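PDB 5F2H: uncharacterized protein, which is of unknown function but, as a member of the alpha/beta hydrolase superfamily, probably acts as a hydrolase. Local coordinates for residues 142-147 with 161-165. Residues are numbered along the deposited sequence; the frame is centred on the assembly and turned at random.
Sequences NIAIVE and ALPQS
I143 and L162 meet where the first turn of helix 143-147 lies over the end of strand 161-164, the two axes 9.0 Å apart at closest approach and running 142° from one another, nearer antiparallel than parallel. Such packing rests on side chains from one face of the strand, here L162 and Q164, while P163 between them turns away from the helix and packs its ring on I134 and M136 of the neighbouring strand 131-136. L162 reaches under the helix with one branch: its CD1 lies 3.8 Å from I143 CG2 and 3.4 Å from E147 CB, one turn further on, with V146 CG1 a looser neighbour. The other arm of I143 spreads along the strand. With CG1 beside the backbone N (chi1 -53°) and the chain extended to its end, CD1 comes 3.8 Å from L162 O and close to Q164 CB. Q164, extended through CG and CD, crosses I143 at about a right angle and brings OE1 to the start of the helix, 3.3 Å from N142 CB and 3.5 Å from I143 N. N142 is the N-cap: its OD1 accepts from I145 N at 3.0 Å, nearly straight at 167°, and its ND2 is tied to D172 O, which helps fix the amide's rotation. E147 has its polar end outside this packing, its carboxylate bridging to K151 and to K122 of the second subunit. Strand 161-164 pairs antiparallel with a strand of that subunit, so the sheet continues across the interface. Helix against strand is here the second half of a beta-alpha-beta crossover, strand 131-136 to helix 143-150 to strand 158-164, the outermost strand within this chain, the repeating unit from which the parallel sheet of the alpha/beta hydrolase fold is built.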
loop_
_atom_site.group_PDB
_atom_site.type_symbol
_atom_site.label_atom_id
_atom_site.label_comp_id
_atom_site.label_asym_id
_atom_site.label_seq_id
_atom_site.Cartn_x
_atom_site.Cartn_y
_atom_site.Cartn_z
ATOM N N ASN B 142 12.490 10.009 -24.981
ATOM C CA ASN B 142 11.435 10.821 -24.435
ATOM C C ASN B 142 10.579 9.928 -23.582
ATOM O O ASN B 142 10.933 8.769 -23.341
ATOM C CB ASN B 142 10.648 11.481 -25.558
ATOM C CG ASN B 142 10.132 10.480 -26.540
ATOM O OD1 ASN B 142 9.669 9.417 -26.149
ATOM N ND2 ASN B 142 10.149 10.831 -27.824
ATOM N N ILE B 143 9.447 10.441 -23.135
ATOM C CA ILE B 143 8.557 9.653 -22.288
ATOM C C ILE B 143 7.883 8.477 -23.009
ATOM O O ILE B 143 7.684 7.418 -22.412
ATOM C CB ILE B 143 7.443 10.523 -21.701
ATOM C CG1 ILE B 143 8.042 11.746 -21.008
ATOM C CG2 ILE B 143 6.582 9.701 -20.750
ATOM C CD1 ILE B 143 7.018 12.682 -20.432
ATOM N N ALA B 144 7.513 8.641 -24.270
ATOM C CA ALA B 144 6.852 7.543 -24.966
ATOM C C ALA B 144 7.756 6.323 -25.081
ATOM O O ALA B 144 7.329 5.191 -24.864
ATOM C CB ALA B 144 6.426 7.978 -26.343
ATOM N N ILE B 145 9.014 6.577 -25.400
ATOM C CA ILE B 145 10.012 5.528 -25.603
ATOM C C ILE B 145 10.489 4.780 -24.368
ATOM O O ILE B 145 10.849 3.613 -24.436
ATOM C CB ILE B 145 11.249 6.139 -26.284
ATOM C CG1 ILE B 145 10.863 6.611 -27.685
ATOM C CG2 ILE B 145 12.379 5.132 -26.374
ATOM C CD1 ILE B 145 11.981 7.326 -28.406
ATOM N N VAL B 146 10.491 5.444 -23.232
ATOM C CA VAL B 146 10.970 4.808 -22.017
ATOM C C VAL B 146 9.835 4.194 -21.179
ATOM O O VAL B 146 10.052 3.270 -20.433
ATOM C CB VAL B 146 11.816 5.831 -21.206
ATOM C CG1 VAL B 146 10.944 6.970 -20.710
ATOM C CG2 VAL B 146 12.509 5.158 -20.033
ATOM N N GLU B 147 8.613 4.672 -21.352
ATOM C CA GLU B 147 7.495 4.158 -20.584
ATOM C C GLU B 147 7.308 2.635 -20.668
ATOM O O GLU B 147 7.235 1.970 -19.647
ATOM C CB GLU B 147 6.231 4.936 -20.967
ATOM C CG GLU B 147 4.925 4.467 -20.344
ATOM C CD GLU B 147 3.721 5.308 -20.772
ATOM O OE1 GLU B 147 3.837 6.539 -20.901
ATOM O OE2 GLU B 147 2.624 4.744 -20.927
ATOM N N ALA B 161 6.895 7.946 -12.164
ATOM C CA ALA B 161 7.152 9.280 -12.633
ATOM C C ALA B 161 8.174 9.150 -13.739
ATOM O O ALA B 161 9.199 8.501 -13.560
ATOM C CB ALA B 161 7.719 10.116 -11.516
ATOM N N LEU B 162 7.875 9.712 -14.901
ATOM C CA LEU B 162 8.800 9.668 -16.021
ATOM C C LEU B 162 9.143 11.106 -16.384
ATOM O O LEU B 162 8.334 11.795 -16.991
ATOM C CB LEU B 162 8.201 8.933 -17.221
ATOM C CG LEU B 162 7.832 7.455 -17.029
ATOM C CD1 LEU B 162 7.210 6.870 -18.291
ATOM C CD2 LEU B 162 9.033 6.632 -16.622
ATOM N N PRO B 163 10.339 11.574 -15.991
ATOM C CA PRO B 163 10.742 12.942 -16.306
ATOM C C PRO B 163 11.335 13.040 -17.693
ATOM O O PRO B 163 11.885 12.074 -18.184
ATOM C CB PRO B 163 11.820 13.247 -15.258
ATOM C CG PRO B 163 11.671 12.191 -14.209
ATOM C CD PRO B 163 11.228 10.987 -14.982
ATOM N N GLN B 164 11.186 14.190 -18.324
ATOM C CA GLN B 164 11.722 14.406 -19.647
ATOM C C GLN B 164 12.652 15.626 -19.572
ATOM O O GLN B 164 12.277 16.685 -19.026
ATOM C CB GLN B 164 10.609 14.659 -20.649
ATOM C CG GLN B 164 11.048 14.579 -22.096
ATOM C CD GLN B 164 9.881 14.817 -23.046
ATOM O OE1 GLN B 164 9.430 13.905 -23.736
ATOM N NE2 GLN B 164 9.309 15.997 -22.978
ATOM N N SER B 165 13.846 15.486 -20.148
ATOM C CA SER B 165 14.819 16.560 -20.126
ATOM C C SER B 165 14.400 17.718 -20.997
ATOM O O SER B 165 13.760 17.545 -22.024
ATOM C CB SER B 165 16.182 16.060 -20.598
ATOM O OG SER B 165 17.108 17.136 -20.676
#